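Local atomic coordinates of putative metal binding protein (Coccidioides immitis, PDB entry 3CVG), a protein that probably binds a metal ion or another small ligand between the two lobes of a periplasmic-binding-protein-like fold, with a calcium ion bound in the crystal. Residues A[106-111]-A[219-224]; A[146-151]-A[199-204]; A[21-26]-A[245-250]; A[75-80]-A[239-244]; A[36-41]-A[265-270]. All coordinates share one frame; numbering follows the deposited sequence.

Contact 1 of 5, residues A[106-111]-A[219-224]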
# COMPACT_ATOMS: atom_id res chain seq x y z
N HIS A 106 1.15 -0.02 6.38
CA HIS A 106 1.88 -1.19 6.87
C HIS A 106 1.39 -2.50 6.27
O HIS A 106 0.19 -2.72 6.11
CB HIS A 106 1.78 -1.26 8.40
CG HIS A 106 2.10 0.03 9.09
ND1 HIS A 106 1.18 1.04 9.26
CD2 HIS A 106 3.27 0.51 9.58
CE1 HIS A 106 1.76 2.08 9.83
NE2 HIS A 106 3.03 1.78 10.03
N PHE A 107 2.34 -3.36 5.91
CA PHE A 107 2.03 -4.68 5.36
C PHE A 107 2.03 -5.65 6.55
O PHE A 107 2.55 -5.33 7.62
CB PHE A 107 3.11 -5.12 4.36
CG PHE A 107 3.07 -4.40 3.03
CD1 PHE A 107 2.03 -4.60 2.14
CD2 PHE A 107 4.11 -3.54 2.66
CE1 PHE A 107 2.01 -3.97 0.89
CE2 PHE A 107 4.11 -2.90 1.42
CZ PHE A 107 3.06 -3.12 0.53
N MSE A 108 1.44 -6.82 6.36
CA MSE A 108 1.45 -7.84 7.40
C MSE A 108 1.44 -9.24 6.80
O MSE A 108 0.88 -9.46 5.72
CB MSE A 108 0.27 -7.68 8.39
CG MSE A 108 -1.03 -7.10 7.83
SE MSE A 108 -2.36 -6.74 9.26
CE MSE A 108 -3.05 -8.53 9.53
N LEU A 109 2.10 -10.17 7.49
CA LEU A 109 2.12 -11.56 7.06
C LEU A 109 1.13 -12.26 7.96
O LEU A 109 1.26 -12.22 9.19
CB LEU A 109 3.51 -12.18 7.25
CG LEU A 109 3.58 -13.68 6.94
CD1 LEU A 109 3.31 -13.91 5.44
CD2 LEU A 109 4.94 -14.22 7.34
N ILE A 110 0.11 -12.87 7.37
CA ILE A 110 -0.90 -13.56 8.15
C ILE A 110 -0.98 -15.01 7.66
O ILE A 110 -0.56 -15.32 6.55
CB ILE A 110 -2.27 -12.85 8.03
CG1 ILE A 110 -2.82 -12.97 6.61
CG2 ILE A 110 -2.11 -11.37 8.38
CD1 ILE A 110 -3.65 -14.22 6.37
N GLY A 111 -1.50 -15.90 8.50
CA GLY A 111 -1.62 -17.29 8.13
C GLY A 111 -2.65 -18.01 8.98
O GLY A 111 -3.22 -17.41 9.90
N MSE A 219 -7.65 -16.58 11.36
CA MSE A 219 -6.29 -16.28 10.92
C MSE A 219 -5.47 -15.71 12.06
O MSE A 219 -6.01 -15.27 13.08
CB MSE A 219 -6.31 -15.29 9.74
CG MSE A 219 -7.15 -14.04 9.97
SE MSE A 219 -6.35 -12.45 9.15
CE MSE A 219 -5.05 -12.10 10.52
N VAL A 220 -4.15 -15.70 11.88
CA VAL A 220 -3.22 -15.19 12.87
C VAL A 220 -2.26 -14.19 12.23
O VAL A 220 -1.81 -14.40 11.11
CB VAL A 220 -2.38 -16.34 13.49
CG1 VAL A 220 -1.24 -15.78 14.31
CG2 VAL A 220 -3.27 -17.25 14.35
N ILE A 221 -1.95 -13.11 12.94
CA ILE A 221 -1.01 -12.11 12.42
C ILE A 221 0.37 -12.54 12.88
O ILE A 221 0.68 -12.46 14.07
CB ILE A 221 -1.29 -10.69 12.99
CG1 ILE A 221 -2.66 -10.21 12.51
CG2 ILE A 221 -0.19 -9.71 12.56
CD1 ILE A 221 -3.14 -8.93 13.20
N TYR A 222 1.20 -13.02 11.95
CA TYR A 222 2.54 -13.46 12.31
C TYR A 222 3.55 -12.33 12.32
O TYR A 222 4.59 -12.42 12.97
CB TYR A 222 2.98 -14.59 11.37
CG TYR A 222 2.20 -15.86 11.60
CD1 TYR A 222 2.42 -16.64 12.74
CD2 TYR A 222 1.18 -16.25 10.73
CE1 TYR A 222 1.65 -17.76 13.01
CE2 TYR A 222 0.40 -17.38 10.99
CZ TYR A 222 0.64 -18.12 12.14
OH TYR A 222 -0.15 -19.21 12.44
N LYS A 223 3.26 -11.25 11.60
CA LYS A 223 4.17 -10.12 11.56
C LYS A 223 3.46 -8.92 10.98
O LYS A 223 2.86 -9.01 9.91
CB LYS A 223 5.41 -10.44 10.72
CG LYS A 223 6.48 -9.34 10.74
CD LYS A 223 7.04 -9.12 12.14
CE LYS A 223 8.15 -8.06 12.14
NZ LYS A 223 7.70 -6.69 11.69
N LYS A 224 3.52 -7.80 11.70
CA LYS A 224 2.91 -6.55 11.27
C LYS A 224 4.02 -5.52 11.14
O LYS A 224 4.88 -5.42 12.02
CB LYS A 224 1.88 -6.07 12.30
CG LYS A 224 1.12 -4.82 11.85
CD LYS A 224 0.27 -4.25 12.98
CE LYS A 224 -0.64 -3.14 12.48
NZ LYS A 224 -1.50 -2.57 13.57
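Leu109 pairs with two successive residues at once, Tyr222 and Lys223, and so forms a classic beta bulge between antiparallel strands in one lobe of the periplasmic-binding-protein-like fold. Leu109 N donates to Lys223 O at 2.8 Å. Leu109 O is gripped by two amides: Tyr222 N at 2.9 Å, close to the carbonyl axis, and Lys223 N at 3.3 Å, in the carbonyl plane and on a lone pair. Past the bulge regular pairing resumes, with Gly111 and Val220 exchanging two backbone bonds.

The extra residue turns the Tyr222 side chain toward the partner strand. Its CG lies beside the backbone N and anti to the carbonyl carbon (chi1 -69°), which brings the ring edge-on to the backbone at Gly111, with CE2 3.5 Å from Gly111 N. Val220 CG1 sits over one face of the ring, near the rim, and the hydroxyl is hydrogen-bonded to Pro112 O.

Apolar groups gather on the side of Met108, Ile110 and Ile221, where Tyr208 of helix 205-208 also packs. Ile110 CG2 lies 3.7 Å from CE of Met219, a selenomethionine. Met108, also a selenomethionine, is bent at chi3 (-80°), and its terminal CE presses on Ile221 CG1 at 3.4 Å, closer than ordinary van der Waals contact.

Contact 2 of 5, residues A[146-151]-A[199-204]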
# COMPACT_ATOMS: atom_id res chain seq x y z
N ARG A 146 1.00 -23.23 2.04
CA ARG A 146 0.80 -22.56 0.75
C ARG A 146 0.83 -21.04 0.98
O ARG A 146 0.49 -20.55 2.06
CB ARG A 146 -0.53 -23.00 0.12
CG ARG A 146 -0.54 -24.48 -0.32
CD ARG A 146 -1.93 -24.93 -0.76
NE ARG A 146 -2.45 -24.14 -1.88
CZ ARG A 146 -2.03 -24.25 -3.13
NH1 ARG A 146 -1.08 -25.12 -3.45
NH2 ARG A 146 -2.57 -23.49 -4.08
N PHE A 147 1.27 -20.30 -0.04
CA PHE A 147 1.36 -18.84 0.05
C PHE A 147 0.56 -18.20 -1.08
O PHE A 147 0.80 -18.51 -2.25
CB PHE A 147 2.82 -18.39 -0.07
CG PHE A 147 3.01 -16.91 0.03
CD1 PHE A 147 3.17 -16.31 1.27
CD2 PHE A 147 2.96 -16.12 -1.11
CE1 PHE A 147 3.29 -14.93 1.37
CE2 PHE A 147 3.08 -14.73 -1.01
CZ PHE A 147 3.24 -14.15 0.24
N LEU A 148 -0.37 -17.31 -0.73
CA LEU A 148 -1.21 -16.64 -1.73
C LEU A 148 -0.63 -15.33 -2.25
O LEU A 148 -0.38 -14.39 -1.49
CB LEU A 148 -2.62 -16.39 -1.18
CG LEU A 148 -3.73 -15.99 -2.17
CD1 LEU A 148 -5.08 -16.42 -1.61
CD2 LEU A 148 -3.73 -14.47 -2.45
N SER A 149 -0.43 -15.28 -3.56
CA SER A 149 0.10 -14.09 -4.22
C SER A 149 -0.96 -13.50 -5.14
O SER A 149 -1.59 -14.22 -5.93
CB SER A 149 1.36 -14.44 -5.02
OG SER A 149 1.71 -13.41 -5.93
N ARG A 150 -1.17 -12.19 -5.05
CA ARG A 150 -2.13 -11.53 -5.92
C ARG A 150 -1.61 -11.49 -7.36
O ARG A 150 -2.39 -11.27 -8.30
CB ARG A 150 -2.45 -10.13 -5.39
CG ARG A 150 -3.40 -10.18 -4.18
CD ARG A 150 -3.54 -8.82 -3.52
NE ARG A 150 -3.92 -7.79 -4.48
CZ ARG A 150 -3.63 -6.50 -4.33
NH1 ARG A 150 -2.97 -6.09 -3.26
NH2 ARG A 150 -3.99 -5.63 -5.27
N TYR A 151 -0.30 -11.69 -7.53
CA TYR A 151 0.34 -11.78 -8.85
C TYR A 151 -0.23 -10.76 -9.83
O TYR A 151 -0.58 -11.11 -10.97
CB TYR A 151 0.11 -13.21 -9.39
CG TYR A 151 1.25 -13.80 -10.20
CD1 TYR A 151 2.49 -14.04 -9.62
CD2 TYR A 151 1.09 -14.12 -11.55
CE1 TYR A 151 3.54 -14.59 -10.35
CE2 TYR A 151 2.12 -14.67 -12.29
CZ TYR A 151 3.34 -14.91 -11.68
OH TYR A 151 4.36 -15.49 -12.40
N GLU A 199 -4.13 -20.40 3.94
CA GLU A 199 -2.82 -20.11 3.36
C GLU A 199 -2.23 -18.86 3.99
O GLU A 199 -2.96 -18.02 4.55
CB GLU A 199 -2.94 -19.90 1.85
CG GLU A 199 -3.64 -21.03 1.11
CD GLU A 199 -3.74 -20.81 -0.39
OE1 GLU A 199 -3.67 -19.65 -0.86
OE2 GLU A 199 -3.90 -21.81 -1.11
N TYR A 200 -0.91 -18.74 3.93
CA TYR A 200 -0.24 -17.56 4.43
C TYR A 200 -0.28 -16.56 3.29
O TYR A 200 -0.40 -16.95 2.12
CB TYR A 200 1.22 -17.86 4.75
CG TYR A 200 1.43 -18.82 5.91
CD1 TYR A 200 1.79 -18.35 7.17
CD2 TYR A 200 1.30 -20.19 5.73
CE1 TYR A 200 2.03 -19.23 8.23
CE2 TYR A 200 1.54 -21.09 6.78
CZ TYR A 200 1.91 -20.60 8.03
OH TYR A 200 2.17 -21.48 9.06
N THR A 201 -0.21 -15.28 3.62
CA THR A 201 -0.21 -14.25 2.59
C THR A 201 0.22 -12.91 3.16
O THR A 201 0.09 -12.67 4.36
CB THR A 201 -1.61 -14.07 1.95
OG1 THR A 201 -1.48 -13.27 0.77
CG2 THR A 201 -2.56 -13.35 2.92
N ILE A 202 0.77 -12.07 2.30
CA ILE A 202 1.15 -10.72 2.71
C ILE A 202 -0.07 -9.91 2.31
O ILE A 202 -0.58 -10.04 1.19
CB ILE A 202 2.40 -10.22 1.96
CG1 ILE A 202 3.65 -10.91 2.51
CG2 ILE A 202 2.50 -8.71 2.07
CD1 ILE A 202 4.01 -10.53 3.95
N THR A 203 -0.55 -9.09 3.24
CA THR A 203 -1.71 -8.25 3.02
C THR A 203 -1.39 -6.90 3.69
O THR A 203 -0.25 -6.68 4.12
CB THR A 203 -3.00 -8.89 3.65
OG1 THR A 203 -4.14 -8.08 3.36
CG2 THR A 203 -2.86 -9.02 5.17
N ASP A 204 -2.36 -6.00 3.77
CA ASP A 204 -2.08 -4.72 4.41
C ASP A 204 -3.06 -4.46 5.54
O ASP A 204 -4.15 -5.05 5.58
CB ASP A 204 -2.12 -3.57 3.39
CG ASP A 204 -3.46 -3.44 2.72
OD1 ASP A 204 -3.77 -4.22 1.80
OD2 ASP A 204 -4.23 -2.54 3.12
O HOH W 1 0.64 -11.69 -0.90
O HOH W 2 -3.08 -6.65 -0.07
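Tyr200 holds strand 147-149 in parallel pairing through both its backbone polar atoms, its N donating to Arg146 O at 3.0 Å and its O accepting from Leu148 N at 2.9 Å, while the two strand axes diverge by 37°. Where the strands separate, a side chain takes over: Thr201 OG1 donates to Leu148 O at 2.8 Å. That hydroxyl stands anti to its own backbone N (chi1 -168°), which aims it across the gap. A water adds a second donor to Leu148 O and also donates to Ile202 O, bridging the widening strands.

At the start of the pair, Arg146 and Glu199 run side by side in a salt bridge, NE to OE2 at 2.9 Å. The carboxylate oxygen is met from above its plane, and the two flat groups are turned 53° apart. Glu199 OE1 is hydrogen-bonded to His181 ND1 and lies 3.4 Å from Leu148 CB. On the other side of the strands the Phe147 ring has Ile202 CG1 at its edge, 4.0 Å from CZ, and meets Trp164 edge to face. Strand 147-149 also pairs in parallel with strand 180-182, strand 200-204 pairs antiparallel with strand 100-111, and helices 155-166 and 187-196 cover these strands. A mixed sheet flanked by helices is consistent with a lobe of a periplasmic binding protein.

Contact 3 of 5, residues A[21-26]-A[245-250]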
# COMPACT_ATOMS: atom_id res chain seq x y z
N GLN A 21 -9.83 21.50 -10.34
CA GLN A 21 -8.52 22.14 -10.30
C GLN A 21 -7.45 21.32 -9.58
O GLN A 21 -6.45 21.87 -9.12
CB GLN A 21 -8.62 23.52 -9.65
CG GLN A 21 -9.50 24.49 -10.40
CD GLN A 21 -9.46 25.89 -9.80
OE1 GLN A 21 -9.74 26.08 -8.62
NE2 GLN A 21 -9.10 26.87 -10.63
N LEU A 22 -7.66 20.01 -9.48
CA LEU A 22 -6.70 19.12 -8.83
C LEU A 22 -7.04 17.66 -9.12
O LEU A 22 -8.07 17.15 -8.68
CB LEU A 22 -6.69 19.36 -7.31
CG LEU A 22 -5.73 18.48 -6.49
CD1 LEU A 22 -4.31 18.63 -7.01
CD2 LEU A 22 -5.79 18.87 -5.02
N ARG A 23 -6.16 17.01 -9.88
CA ARG A 23 -6.33 15.61 -10.24
C ARG A 23 -5.24 14.78 -9.57
O ARG A 23 -4.05 15.06 -9.73
CB ARG A 23 -6.24 15.46 -11.76
CG ARG A 23 -7.28 16.25 -12.53
CD ARG A 23 -6.87 16.40 -13.98
NE ARG A 23 -5.62 17.16 -14.08
CZ ARG A 23 -4.82 17.14 -15.14
NH1 ARG A 23 -5.13 16.40 -16.20
NH2 ARG A 23 -3.71 17.86 -15.14
N ILE A 24 -5.65 13.77 -8.81
CA ILE A 24 -4.72 12.92 -8.08
C ILE A 24 -4.79 11.46 -8.52
O ILE A 24 -5.87 10.87 -8.57
CB ILE A 24 -5.01 12.95 -6.56
CG1 ILE A 24 -5.16 14.39 -6.08
CG2 ILE A 24 -3.88 12.27 -5.81
CD1 ILE A 24 -5.68 14.50 -4.65
N GLY A 25 -3.63 10.89 -8.84
CA GLY A 25 -3.58 9.50 -9.24
C GLY A 25 -3.08 8.69 -8.06
O GLY A 25 -2.04 9.00 -7.47
N ASN A 26 -3.81 7.65 -7.69
CA ASN A 26 -3.41 6.82 -6.56
C ASN A 26 -4.17 5.51 -6.57
O ASN A 26 -5.14 5.35 -7.32
CB ASN A 26 -3.68 7.55 -5.24
CG ASN A 26 -3.35 6.70 -4.02
OD1 ASN A 26 -2.21 6.25 -3.85
ND2 ASN A 26 -4.34 6.47 -3.17
N ALA A 245 2.53 19.31 -15.00
CA ALA A 245 1.20 19.39 -14.41
C ALA A 245 0.41 20.66 -14.70
O ALA A 245 0.94 21.78 -14.67
CB ALA A 245 1.30 19.19 -12.90
N LYS A 246 -0.87 20.46 -14.99
CA LYS A 246 -1.80 21.55 -15.24
C LYS A 246 -2.20 21.93 -13.81
O LYS A 246 -2.01 21.13 -12.90
CB LYS A 246 -3.00 21.00 -16.02
CG LYS A 246 -4.14 21.98 -16.27
CD LYS A 246 -5.29 21.25 -16.95
CE LYS A 246 -6.55 22.11 -17.01
NZ LYS A 246 -7.71 21.34 -17.54
N ASN A 247 -2.71 23.13 -13.60
CA ASN A 247 -3.08 23.55 -12.25
C ASN A 247 -1.84 23.43 -11.37
O ASN A 247 -1.91 22.98 -10.23
CB ASN A 247 -4.17 22.63 -11.67
CG ASN A 247 -5.34 22.46 -12.61
OD1 ASN A 247 -5.94 23.43 -13.06
ND2 ASN A 247 -5.70 21.20 -12.88
N ALA A 248 -0.70 23.84 -11.91
CA ALA A 248 0.58 23.77 -11.21
C ALA A 248 0.59 24.37 -9.80
O ALA A 248 0.98 23.70 -8.84
CB ALA A 248 1.68 24.42 -12.05
N GLU A 249 0.17 25.63 -9.68
CA GLU A 249 0.17 26.30 -8.38
C GLU A 249 -0.64 25.59 -7.30
O GLU A 249 -0.29 25.64 -6.12
CB GLU A 249 -0.33 27.74 -8.52
CG GLU A 249 0.76 28.80 -8.35
CD GLU A 249 1.32 29.30 -9.67
OE1 GLU A 249 1.86 28.47 -10.44
OE2 GLU A 249 1.23 30.52 -9.93
N MSE A 250 -1.72 24.92 -7.70
CA MSE A 250 -2.55 24.20 -6.75
C MSE A 250 -1.93 22.87 -6.33
O MSE A 250 -2.12 22.42 -5.20
CB MSE A 250 -3.94 23.98 -7.33
CG MSE A 250 -4.88 25.11 -7.02
SE MSE A 250 -5.91 24.78 -5.41
CE MSE A 250 -7.63 24.85 -6.28
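Gln21 and Met250 bury the most surface here, and they meet without a hydrogen bond, the Met250 methyl lying against the amide oxygen and CB of Gln21. Met250, a selenomethionine whose chain bends at chi2 and chi3, crosses Gln21 obliquely. Its CE reaches Gln21 OE1 at 3.4 Å and Gln21 CB at 3.8 Å. Phe42 and Phe54 also pack against Met250. The main-chain Gln21 O is buried without a polar partner: Asn247 CB lies 3.5 Å from it and Met250 CB 3.7 Å. The contact thus sets the N-terminal end of helix 248-259 against an early strand of a lobe in the periplasmic-binding-protein-like fold. Asn247 occupies the N-cap position of that helix in a left-handed backbone conformation (phi 57°), yet its side chain makes no capping bond; ND2 instead bonds weakly to Asp76 OD2. Arg23 is held by a salt bridge to Asp76 and by a bond to Gly73 O. Its chain is bent at chi3, and NH2 comes 3.3 Å from Lys246 CB, the two side chains crossing at about a right angle.

Contact 4 of 5, residues A[75-80]-A[239-244]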
# COMPACT_ATOMS: atom_id res chain seq x y z
N VAL A 75 -2.87 13.49 -14.67
CA VAL A 75 -3.10 13.91 -13.29
C VAL A 75 -2.07 14.98 -12.92
O VAL A 75 -1.07 15.14 -13.61
CB VAL A 75 -2.98 12.73 -12.30
CG1 VAL A 75 -4.03 11.68 -12.63
CG2 VAL A 75 -1.58 12.13 -12.36
N ASP A 76 -2.33 15.70 -11.84
CA ASP A 76 -1.43 16.76 -11.39
C ASP A 76 -0.46 16.26 -10.32
O ASP A 76 0.70 16.67 -10.27
CB ASP A 76 -2.25 17.92 -10.83
CG ASP A 76 -3.27 18.43 -11.82
OD1 ASP A 76 -2.86 18.96 -12.87
OD2 ASP A 76 -4.48 18.29 -11.55
N VAL A 77 -0.96 15.37 -9.47
CA VAL A 77 -0.15 14.80 -8.41
C VAL A 77 -0.41 13.31 -8.33
O VAL A 77 -1.36 12.80 -8.92
CB VAL A 77 -0.46 15.44 -7.05
CG1 VAL A 77 0.02 16.88 -7.03
CG2 VAL A 77 -1.95 15.38 -6.78
N GLY A 78 0.44 12.61 -7.59
CA GLY A 78 0.27 11.18 -7.44
C GLY A 78 0.85 10.71 -6.13
O GLY A 78 1.95 11.10 -5.75
N ILE A 79 0.08 9.90 -5.41
CA ILE A 79 0.57 9.35 -4.16
C ILE A 79 1.08 7.98 -4.57
O ILE A 79 0.32 7.12 -5.04
CB ILE A 79 -0.55 9.23 -3.11
CG1 ILE A 79 -1.12 10.62 -2.81
CG2 ILE A 79 -0.00 8.59 -1.84
CD1 ILE A 79 -2.19 10.63 -1.74
N THR A 80 2.38 7.79 -4.42
CA THR A 80 3.01 6.55 -4.82
C THR A 80 3.59 5.75 -3.66
O THR A 80 3.73 6.27 -2.54
CB THR A 80 4.09 6.85 -5.86
OG1 THR A 80 4.99 7.84 -5.35
CG2 THR A 80 3.45 7.39 -7.13
N LEU A 239 4.02 11.85 -2.18
CA LEU A 239 3.26 12.59 -3.18
C LEU A 239 4.24 13.10 -4.23
O LEU A 239 5.34 13.54 -3.90
CB LEU A 239 2.54 13.79 -2.55
CG LEU A 239 1.75 14.62 -3.57
CD1 LEU A 239 0.48 13.88 -3.94
CD2 LEU A 239 1.39 15.97 -2.98
N LEU A 240 3.83 13.03 -5.49
CA LEU A 240 4.67 13.51 -6.58
C LEU A 240 3.97 14.66 -7.28
O LEU A 240 2.79 14.56 -7.61
CB LEU A 240 4.95 12.40 -7.59
CG LEU A 240 5.81 11.21 -7.15
CD1 LEU A 240 5.89 10.18 -8.27
CD2 LEU A 240 7.21 11.70 -6.78
N VAL A 241 4.68 15.76 -7.48
CA VAL A 241 4.13 16.92 -8.17
C VAL A 241 4.61 16.85 -9.61
O VAL A 241 5.82 16.87 -9.87
CB VAL A 241 4.60 18.24 -7.52
CG1 VAL A 241 4.20 19.42 -8.39
CG2 VAL A 241 3.99 18.37 -6.13
N GLY A 242 3.67 16.74 -10.53
CA GLY A 242 4.01 16.66 -11.94
C GLY A 242 4.73 17.90 -12.45
O GLY A 242 4.35 19.02 -12.12
N ALA A 243 5.77 17.69 -13.25
CA ALA A 243 6.54 18.80 -13.81
C ALA A 243 5.74 19.55 -14.87
O ALA A 243 5.79 20.78 -14.95
CB ALA A 243 7.84 18.29 -14.40
N ARG A 244 5.00 18.80 -15.68
CA ARG A 244 4.19 19.38 -16.76
C ARG A 244 2.75 19.55 -16.29
O ARG A 244 1.87 19.90 -17.07
CB ARG A 244 4.20 18.45 -17.97
CG ARG A 244 5.58 17.93 -18.37
CD ARG A 244 6.50 19.05 -18.81
NE ARG A 244 5.96 19.77 -19.96
CZ ARG A 244 6.56 20.80 -20.54
NH1 ARG A 244 7.73 21.23 -20.09
NH2 ARG A 244 5.99 21.40 -21.58
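Leu239 CD1 is the main bump between these antiparallel strands, part of a lobe of the periplasmic-binding-protein-like fold. It fills the hollow bounded by Val77 CB at 3.6 Å, Ile79 CG1 at 3.8 Å and by Gly78 O. With chi1 at 179° Leu239 CG points away from the backbone N, and the end of the side chain comes nearer the neighbouring strand. Helix 248-259 closes over the same face, with Ala255 and Leu258 against Leu239 and Ala251 against Val77.

On the other face Gly78 presents no side chain opposite Leu240, with which it exchanges two backbone bonds. Leu240 extends past it to Thr80, lying nearly perpendicular to that side chain; CD1 rests 3.8 Å from Thr80 OG1 and 3.9 Å from Thr80 CG2. The Thr80 hydroxyl has its main polar partner in Glu86, while Leu70 of helix 63-71 also touches Leu240. Beside the start of strand 77-80, Gly242 N donates to Asp76 O at 3.0 Å, nearly straight, with 164° at the hydrogen.

Contact 5 of 5, residues A[36-41]-A[265-270]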
# COMPACT_ATOMS: atom_id res chain seq x y z
N LYS A 36 -10.57 10.97 -0.15
CA LYS A 36 -11.80 11.74 -0.02
C LYS A 36 -11.65 12.75 1.12
O LYS A 36 -11.89 13.94 0.93
CB LYS A 36 -12.98 10.82 0.28
CG LYS A 36 -14.32 11.55 0.44
CD LYS A 36 -15.50 10.59 0.45
CE LYS A 36 -16.82 11.35 0.47
NZ LYS A 36 -17.99 10.42 0.45
N GLU A 37 -11.26 12.25 2.29
CA GLU A 37 -11.07 13.09 3.46
C GLU A 37 -10.05 14.19 3.17
O GLU A 37 -10.27 15.36 3.48
CB GLU A 37 -10.57 12.25 4.65
CG GLU A 37 -11.65 11.70 5.56
CD GLU A 37 -12.50 12.80 6.18
OE1 GLU A 37 -13.38 13.35 5.47
OE2 GLU A 37 -12.27 13.12 7.36
N LEU A 38 -8.92 13.79 2.58
CA LEU A 38 -7.87 14.74 2.24
C LEU A 38 -8.38 15.84 1.31
O LEU A 38 -8.25 17.02 1.60
CB LEU A 38 -6.70 14.00 1.56
CG LEU A 38 -5.49 13.63 2.42
CD1 LEU A 38 -5.92 13.17 3.80
CD2 LEU A 38 -4.70 12.54 1.71
N ALA A 39 -8.97 15.43 0.18
CA ALA A 39 -9.49 16.38 -0.79
C ALA A 39 -10.54 17.32 -0.20
O ALA A 39 -10.52 18.52 -0.46
CB ALA A 39 -10.07 15.62 -1.98
N ASP A 40 -11.47 16.77 0.58
CA ASP A 40 -12.50 17.60 1.19
C ASP A 40 -11.91 18.57 2.19
O ASP A 40 -12.44 19.66 2.41
CB ASP A 40 -13.56 16.72 1.89
CG ASP A 40 -14.47 16.01 0.91
OD1 ASP A 40 -14.53 16.43 -0.27
OD2 ASP A 40 -15.15 15.04 1.31
N ALA A 41 -10.79 18.18 2.80
CA ALA A 41 -10.12 19.02 3.79
C ALA A 41 -9.30 20.12 3.12
O ALA A 41 -9.16 21.22 3.65
CB ALA A 41 -9.23 18.17 4.69
N GLN A 265 -1.48 16.14 7.61
CA GLN A 265 -1.09 15.27 8.72
C GLN A 265 -2.16 15.14 9.80
O GLN A 265 -2.29 14.08 10.42
CB GLN A 265 0.22 15.75 9.33
CG GLN A 265 1.37 15.74 8.33
CD GLN A 265 1.58 14.36 7.71
OE1 GLN A 265 2.10 13.45 8.36
NE2 GLN A 265 1.16 14.20 6.46
N LYS A 266 -2.92 16.20 10.03
CA LYS A 266 -3.97 16.15 11.03
C LYS A 266 -5.11 15.24 10.57
O LYS A 266 -5.66 14.48 11.36
CB LYS A 266 -4.51 17.56 11.30
CG LYS A 266 -5.62 17.61 12.34
CD LYS A 266 -6.00 19.04 12.70
CE LYS A 266 -7.04 19.07 13.82
NZ LYS A 266 -7.25 20.44 14.35
N VAL A 267 -5.45 15.32 9.28
CA VAL A 267 -6.51 14.51 8.70
C VAL A 267 -6.13 13.03 8.68
O VAL A 267 -6.97 12.16 8.88
CB VAL A 267 -6.85 14.95 7.26
CG1 VAL A 267 -7.91 14.03 6.66
CG2 VAL A 267 -7.34 16.39 7.27
N ILE A 268 -4.85 12.76 8.42
CA ILE A 268 -4.36 11.38 8.38
C ILE A 268 -4.35 10.79 9.78
O ILE A 268 -4.80 9.66 10.00
CB ILE A 268 -2.93 11.32 7.82
CG1 ILE A 268 -2.94 11.69 6.34
CG2 ILE A 268 -2.34 9.93 8.03
CD1 ILE A 268 -1.56 11.90 5.75
N GLU A 269 -3.84 11.56 10.74
CA GLU A 269 -3.76 11.11 12.12
C GLU A 269 -5.15 10.75 12.67
O GLU A 269 -5.27 9.95 13.59
CB GLU A 269 -3.11 12.21 12.97
CG GLU A 269 -2.65 11.76 14.35
CD GLU A 269 -1.42 12.52 14.81
OE1 GLU A 269 -1.49 13.77 14.87
OE2 GLU A 269 -0.39 11.88 15.11
N GLY A 270 -6.19 11.34 12.09
CA GLY A 270 -7.54 11.07 12.55
C GLY A 270 -8.38 10.20 11.64
O GLY A 270 -9.54 9.93 11.95
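Val267 is the one residue of its helix that meets three residues of helix 36-41, so its short side chain can be followed atom by atom. CB already touches the facing helix, 4.0 Å from Leu38 CD1. From there the branch divides. CG1, anti to the backbone N (chi1 177°), comes to 3.6 Å from the same Leu38 CD1 and to 3.8 Å from Glu37 CB. CG2, beside the backbone N, reaches the next turn instead, 3.7 Å from Ala41 CB. The fork therefore spans Glu37, Leu38 and Ala41, which lie on the same side of their helix.

Leu38 reaches over to Val267 with its CD1 end, which comes nearer than its base. The same CD1 also approaches Ile268 CG1, at 4.2 Å, where the contact is more buried; the Glu37 end is exposed. The meeting is wholly apolar, with no hydrogen bond between the segments. The short helical axes approach to 9.8 Å and run roughly antiparallel, at 146°, an ordinary spacing for packed helices.

Around them, helix 248-259 supplies Leu258 against Leu38 and Trp257 against Ala41. Ile268 packs on Tyr279 of strand 276-281, while the Gln265 amide bonds to Ala102 O, Leu258 O and Ala282 N, tying this helix to strand 100-111, to helix 248-259 and to the chain just after strand 276-281.

How the contacts relate
The contacts fall into two groups, as expected of a two-lobed periplasmic binding protein. Contacts 1 and 2, centres 10 Å apart, share neighbouring strands 100-111 and 200-204, joined by backbone bonds such as Met108 N to Thr203 O. Contacts 3 and 4, centres 7 Å apart, lie across the chain's centre, about 36 Å and 31 Å from contact 1 centre to centre, and are linked by the Arg23-Asp76 salt bridge; contact 5 is about 17 Å from contact 3, again between centres. Contacts 3, 4 and 5 join early and late chain, so that along the sequence the segments of contacts 1 and 2 fall between theirs. Strands 100-111 and 234-241 pair between the groups, and the calcium, about 5 Å from the Phe107 side chain, probably marks the ligand cleft.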